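Local coordinates for chromosome-partitioning protein Spo0J (Thermus thermophilus HB27, PDB 1VZ0) that binds the plasmid centromere-like site parS, stimulates the ATPase activity of Soj and is probably involved in chromosome partitioning, at residues S119-R125 / L165-E169; P62-P67 / P93-L99. One frame throughout, in Å; residues are numbered along the deposited sequence.

Interaction 1: residues S119-R125 / L165-E169; sequences SPVEEAR and LEALE
The hydroxyl of S119 and the carboxylate of E169 form the one direct hydrogen bond between the two segments, S119 OG donating to E169 OE1 at 2.6 Å. The donor meets the anti side of that oxygen, 33° out of the carboxylate plane. S119 is also the N-cap of the helix that starts at P120: its OG accepts a nearly straight bond from E122 N (3.2 Å) and a weak one from V121 N. With chi1 at 75°, the hydroxyl is folded back over the first turn, serving as cap and donor at once.

Two waters satisfy the other carboxylate oxygen. Both lie in the guanidinium plane of R125, at its edge; water 1 accepts a hydrogen bond from R125 NH1 (2.6 Å) and donates one to E169 OE2, while water 2 joins R125 NE to the same oxygen through a weaker second leg. R125 and E169 are coupled through solvent, with R125 NE 5.2 Å from E169 OE2. E122 OE2 stands 4.3 Å from E169 OE1, but the E122 carboxylate is paired with R39 of the second subunit.

Apolar packing centres on V121, whose CG2 meets L168 CD1 at 3.8 Å and the aliphatic E169 CG at 3.7 Å and also reaches L165 CD2. P120 CG adds a contact to L168 CD2. An alanine in place of E169 would probably leave the S119 hydroxyl without its acceptor and take from both waters the acceptor that ties them, and R125, to this helix.

The contact sets the start of helix 120-132 against the last turn of helix 162-169 within the helix-turn-helix domain, segments 120-125 and 165-169 running at 124°. L158, in the loop between helices 148-156 and 162-169, touches R125, as does S46 of the second subunit.

Interaction 2: residues P62-P67 / P93-L99; sequences PLLVRP and PAVVKDL
L63 and A94, L64 and V95, and V65 and V96 pair in parallel register, and the ladder runs on to K97. Its bonds alternate in direction: V95 N donates to L63 O (3.2 Å), V65 N to V95 O (3.1 Å, 169°) and K97 N to V65 O (3.0 Å), while L63 N reaches P93 O only weakly. The backbones of L64 and R66 bond to strand 71-76 (V75 and A76, and E73), so 63-68 is the central strand; P93 and A94 pair antiparallel with the second subunit, continuing the sheet.

Beyond the ladder, R66 NH2 donates to L99 O at 2.8 Å, the carbonyl oxygen lying at the guanidinium edge and almost in its plane. From a chi1 of 71° the chain runs extended to NE, bringing the guanidinium to this carbonyl. NH2 is shared with D101, and NE forms a salt bridge with E73.

Apolar contacts flank the backbone bonds: V65 CG2 lies 3.9 Å from V96 CG2, and P67 CG presses tightly on V96 CG1 at 3.3 Å. Main-chain bonds therefore fix the register, while R66, gripped by a carbonyl and two acidic residues, ties the segment after strand 91-96 to the sheet.

How the interactions relate
From the N terminus, the chain first enters interaction 2: strand 63-68 is followed by the antiparallel strand 71-76 and helix 78-86 before strand 91-96 returns parallel to the first, closing a loop of 25 residues within the ParB N-terminal domain. Helix 101-114 then leads into the helix-turn-helix domain, where interaction 1 closes a larger loop of 39 residues, mostly helical and without strands, that includes helices 137-144 and 148-156, the inferred DNA-binding motif. The two loops follow in series, neither nested nor crossed. The centres of the contacts lie 31 Å apart and their nearest atoms about 19 Å, so they do not touch; each belongs to a different domain family, and both border the second subunit.

Interaction 1: residues S119-R125 / L165-E169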
loop_
_atom_site.group_PDB
_atom_site.type_symbol
_atom_site.label_atom_id
_atom_site.label_comp_id
_atom_site.label_asym_id
_atom_site.label_seq_id
_atom_site.Cartn_x
_atom_site.Cartn_y
_atom_site.Cartn_z
ATOM N N SER C 119 -5.627 0.443 1.331
ATOM C CA SER C 119 -6.586 0.110 0.276
ATOM C C SER C 119 -7.861 -0.089 1.099
ATOM O O SER C 119 -7.780 -0.335 2.303
ATOM C CB SER C 119 -6.222 -1.200 -0.419
ATOM O OG SER C 119 -6.532 -2.318 0.390
ATOM N N PRO C 120 -9.047 0.028 0.485
ATOM C CA PRO C 120 -10.219 -0.174 1.336
ATOM C C PRO C 120 -10.336 -1.579 1.932
ATOM O O PRO C 120 -11.010 -1.769 2.943
ATOM C CB PRO C 120 -11.386 0.200 0.419
ATOM C CG PRO C 120 -10.847 -0.030 -0.960
ATOM C CD PRO C 120 -9.437 0.467 -0.866
ATOM N N VAL C 121 -9.668 -2.560 1.332
ATOM C CA VAL C 121 -9.730 -3.926 1.855
ATOM C C VAL C 121 -8.892 -4.027 3.132
ATOM O O VAL C 121 -9.317 -4.612 4.132
ATOM C CB VAL C 121 -9.214 -4.960 0.825
ATOM C CG1 VAL C 121 -9.296 -6.363 1.406
ATOM C CG2 VAL C 121 -10.037 -4.879 -0.448
ATOM N N GLU C 122 -7.699 -3.447 3.095
ATOM C CA GLU C 122 -6.823 -3.459 4.255
ATOM C C GLU C 122 -7.480 -2.654 5.358
ATOM O O GLU C 122 -7.356 -2.980 6.538
ATOM C CB GLU C 122 -5.478 -2.831 3.920
ATOM C CG GLU C 122 -4.722 -3.529 2.820
ATOM C CD GLU C 122 -3.370 -2.894 2.594
ATOM O OE1 GLU C 122 -2.459 -3.129 3.418
ATOM O OE2 GLU C 122 -3.224 -2.145 1.605
ATOM N N GLU C 123 -8.176 -1.597 4.962
ATOM C CA GLU C 123 -8.863 -0.762 5.922
ATOM C C GLU C 123 -9.842 -1.639 6.695
ATOM O O GLU C 123 -9.884 -1.599 7.919
ATOM C CB GLU C 123 -9.622 0.352 5.213
ATOM C CG GLU C 123 -10.275 1.334 6.157
ATOM C CD GLU C 123 -11.230 2.283 5.446
ATOM O OE1 GLU C 123 -11.874 3.101 6.136
ATOM O OE2 GLU C 123 -11.339 2.207 4.200
ATOM N N ALA C 124 -10.623 -2.432 5.962
ATOM C CA ALA C 124 -11.604 -3.319 6.570
ATOM C C ALA C 124 -10.953 -4.372 7.471
ATOM O O ALA C 124 -11.441 -4.627 8.563
ATOM C CB ALA C 124 -12.443 -3.998 5.486
ATOM N N ARG C 125 -9.853 -4.975 7.025
ATOM C CA ARG C 125 -9.182 -5.992 7.835
ATOM C C ARG C 125 -8.681 -5.395 9.147
ATOM O O ARG C 125 -8.691 -6.063 10.191
ATOM C CB ARG C 125 -8.007 -6.625 7.072
ATOM C CG ARG C 125 -8.404 -7.398 5.825
ATOM C CD ARG C 125 -7.186 -8.037 5.160
ATOM N NE ARG C 125 -7.521 -8.583 3.850
ATOM C CZ ARG C 125 -8.289 -9.650 3.651
ATOM N NH1 ARG C 125 -8.541 -10.058 2.414
ATOM N NH2 ARG C 125 -8.794 -10.318 4.680
ATOM N N LEU C 165 -12.158 -9.258 -3.743
ATOM C CA LEU C 165 -11.331 -8.350 -2.954
ATOM C C LEU C 165 -10.000 -8.056 -3.664
ATOM O O LEU C 165 -9.475 -6.948 -3.563
ATOM C CB LEU C 165 -11.071 -8.924 -1.553
ATOM C CG LEU C 165 -12.269 -9.073 -0.604
ATOM C CD1 LEU C 165 -11.805 -9.685 0.710
ATOM C CD2 LEU C 165 -12.921 -7.726 -0.339
ATOM N N GLU C 166 -9.465 -9.042 -4.386
ATOM C CA GLU C 166 -8.215 -8.865 -5.129
ATOM C C GLU C 166 -8.407 -7.875 -6.273
ATOM O O GLU C 166 -7.540 -7.032 -6.535
ATOM C CB GLU C 166 -7.725 -10.199 -5.709
ATOM C CG GLU C 166 -6.927 -11.016 -4.738
ATOM C CD GLU C 166 -5.641 -10.318 -4.332
ATOM O OE1 GLU C 166 -5.314 -10.326 -3.131
ATOM O OE2 GLU C 166 -4.956 -9.771 -5.215
ATOM N N ALA C 167 -9.541 -7.993 -6.952
ATOM C CA ALA C 167 -9.849 -7.121 -8.073
ATOM C C ALA C 167 -9.972 -5.682 -7.577
ATOM O O ALA C 167 -9.650 -4.725 -8.294
ATOM C CB ALA C 167 -11.135 -7.569 -8.729
ATOM N N LEU C 168 -10.424 -5.541 -6.336
ATOM C CA LEU C 168 -10.587 -4.231 -5.736
ATOM C C LEU C 168 -9.206 -3.655 -5.453
ATOM O O LEU C 168 -8.924 -2.502 -5.765
ATOM C CB LEU C 168 -11.371 -4.338 -4.427
ATOM C CG LEU C 168 -12.248 -3.133 -4.075
ATOM C CD1 LEU C 168 -12.728 -3.277 -2.649
ATOM C CD2 LEU C 168 -11.485 -1.832 -4.244
ATOM N N GLU C 169 -8.347 -4.464 -4.848
ATOM C CA GLU C 169 -6.993 -4.030 -4.550
ATOM C C GLU C 169 -6.201 -3.707 -5.831
ATOM O O GLU C 169 -5.375 -2.799 -5.836
ATOM C CB GLU C 169 -6.266 -5.109 -3.749
ATOM C CG GLU C 169 -7.063 -5.584 -2.555
ATOM C CD GLU C 169 -6.250 -5.604 -1.287
ATOM O OE1 GLU C 169 -5.843 -4.520 -0.833
ATOM O OE2 GLU C 169 -6.019 -6.704 -0.750
HETATM O O HOH W 1 -7.393 -9.189 0.199
HETATM O O HOH W 2 -5.955 -6.706 2.594
#

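Interaction 2: residues P62-P67 / P93-L99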
loop_
_atom_site.group_PDB
_atom_site.type_symbol
_atom_site.label_atom_id
_atom_site.label_comp_id
_atom_site.label_asym_id
_atom_site.label_seq_id
_atom_site.Cartn_x
_atom_site.Cartn_y
_atom_site.Cartn_z
ATOM N N PRO C 62 10.449 11.754 16.827
ATOM C CA PRO C 62 10.638 10.686 17.809
ATOM C C PRO C 62 10.107 9.323 17.399
ATOM O O PRO C 62 9.126 9.221 16.669
ATOM C CB PRO C 62 9.900 11.214 19.034
ATOM C CG PRO C 62 9.992 12.688 18.885
ATOM C CD PRO C 62 9.715 12.882 17.424
ATOM N N LEU C 63 10.784 8.278 17.860
ATOM C CA LEU C 63 10.348 6.913 17.621
ATOM C C LEU C 63 9.447 6.662 18.821
ATOM O O LEU C 63 9.515 7.392 19.806
ATOM C CB LEU C 63 11.518 5.934 17.680
ATOM C CG LEU C 63 12.602 5.998 16.610
ATOM C CD1 LEU C 63 13.668 4.948 16.907
ATOM C CD2 LEU C 63 11.981 5.761 15.243
ATOM N N LEU C 64 8.598 5.651 18.753
ATOM C CA LEU C 64 7.739 5.354 19.884
ATOM C C LEU C 64 8.150 3.969 20.350
ATOM O O LEU C 64 8.130 3.013 19.573
ATOM C CB LEU C 64 6.268 5.371 19.465
ATOM C CG LEU C 64 5.245 5.560 20.594
ATOM C CD1 LEU C 64 3.844 5.532 20.013
ATOM C CD2 LEU C 64 5.396 4.469 21.640
ATOM N N VAL C 65 8.535 3.862 21.616
ATOM C CA VAL C 65 8.975 2.585 22.156
ATOM C C VAL C 65 8.341 2.236 23.496
ATOM O O VAL C 65 7.677 3.063 24.127
ATOM C CB VAL C 65 10.502 2.581 22.340
ATOM C CG1 VAL C 65 11.176 2.958 21.032
ATOM C CG2 VAL C 65 10.902 3.567 23.432
ATOM N N ARG C 66 8.540 0.992 23.914
ATOM C CA ARG C 66 8.042 0.531 25.200
ATOM C C ARG C 66 9.173 -0.239 25.869
ATOM O O ARG C 66 10.043 -0.798 25.193
ATOM C CB ARG C 66 6.815 -0.374 25.039
ATOM C CG ARG C 66 7.092 -1.755 24.461
ATOM C CD ARG C 66 5.851 -2.633 24.605
ATOM N NE ARG C 66 6.078 -4.000 24.155
ATOM C CZ ARG C 66 5.318 -5.032 24.508
ATOM N NH1 ARG C 66 5.595 -6.246 24.054
ATOM N NH2 ARG C 66 4.283 -4.850 25.329
ATOM N N PRO C 67 9.190 -0.260 27.209
ATOM C CA PRO C 67 10.232 -0.970 27.956
ATOM C C PRO C 67 10.193 -2.480 27.723
ATOM O O PRO C 67 9.121 -3.088 27.710
ATOM C CB PRO C 67 9.922 -0.607 29.406
ATOM C CG PRO C 67 9.298 0.753 29.291
ATOM C CD PRO C 67 8.373 0.569 28.112
ATOM N N PRO C 93 16.392 9.871 19.350
ATOM C CA PRO C 93 15.403 10.407 20.286
ATOM C C PRO C 93 14.200 9.474 20.326
ATOM O O PRO C 93 13.772 8.955 19.292
ATOM C CB PRO C 93 15.064 11.760 19.680
ATOM C CG PRO C 93 15.156 11.483 18.220
ATOM C CD PRO C 93 16.433 10.680 18.119
ATOM N N ALA C 94 13.651 9.260 21.514
ATOM C CA ALA C 94 12.511 8.370 21.641
ATOM C C ALA C 94 11.592 8.740 22.788
ATOM O O ALA C 94 11.897 9.610 23.608
ATOM C CB ALA C 94 12.997 6.939 21.818
ATOM N N VAL C 95 10.449 8.071 22.824
ATOM C CA VAL C 95 9.469 8.276 23.873
ATOM C C VAL C 95 9.111 6.915 24.433
ATOM O O VAL C 95 8.560 6.077 23.723
ATOM C CB VAL C 95 8.200 8.930 23.338
ATOM C CG1 VAL C 95 7.150 8.981 24.436
ATOM C CG2 VAL C 95 8.519 10.329 22.838
ATOM N N VAL C 96 9.434 6.697 25.704
ATOM C CA VAL C 96 9.152 5.425 26.356
ATOM C C VAL C 96 7.762 5.456 26.989
ATOM O O VAL C 96 7.426 6.386 27.713
ATOM C CB VAL C 96 10.215 5.122 27.443
ATOM C CG1 VAL C 96 10.000 3.731 28.017
ATOM C CG2 VAL C 96 11.612 5.240 26.846
ATOM N N LYS C 97 6.949 4.448 26.687
ATOM C CA LYS C 97 5.602 4.343 27.245
ATOM C C LYS C 97 5.304 2.903 27.633
ATOM O O LYS C 97 5.554 1.988 26.851
ATOM C CB LYS C 97 4.553 4.813 26.239
ATOM C CG LYS C 97 4.420 6.313 26.131
ATOM C CD LYS C 97 3.157 6.681 25.378
ATOM C CE LYS C 97 2.907 8.177 25.421
ATOM N NZ LYS C 97 1.615 8.540 24.773
ATOM N N ASP C 98 4.782 2.702 28.843
ATOM C CA ASP C 98 4.443 1.363 29.315
ATOM C C ASP C 98 3.183 0.922 28.602
ATOM O O ASP C 98 2.104 1.452 28.855
ATOM C CB ASP C 98 4.201 1.357 30.828
ATOM C CG ASP C 98 5.478 1.495 31.624
ATOM O OD1 ASP C 98 5.398 1.484 32.872
ATOM O OD2 ASP C 98 6.558 1.611 31.007
ATOM N N LEU C 99 3.325 -0.055 27.712
ATOM C CA LEU C 99 2.204 -0.558 26.936
ATOM C C LEU C 99 2.117 -2.073 27.002
ATOM O O LEU C 99 3.131 -2.766 26.869
ATOM C CB LEU C 99 2.363 -0.141 25.474
ATOM C CG LEU C 99 2.513 1.343 25.136
ATOM C CD1 LEU C 99 2.892 1.500 23.667
ATOM C CD2 LEU C 99 1.216 2.069 25.430
#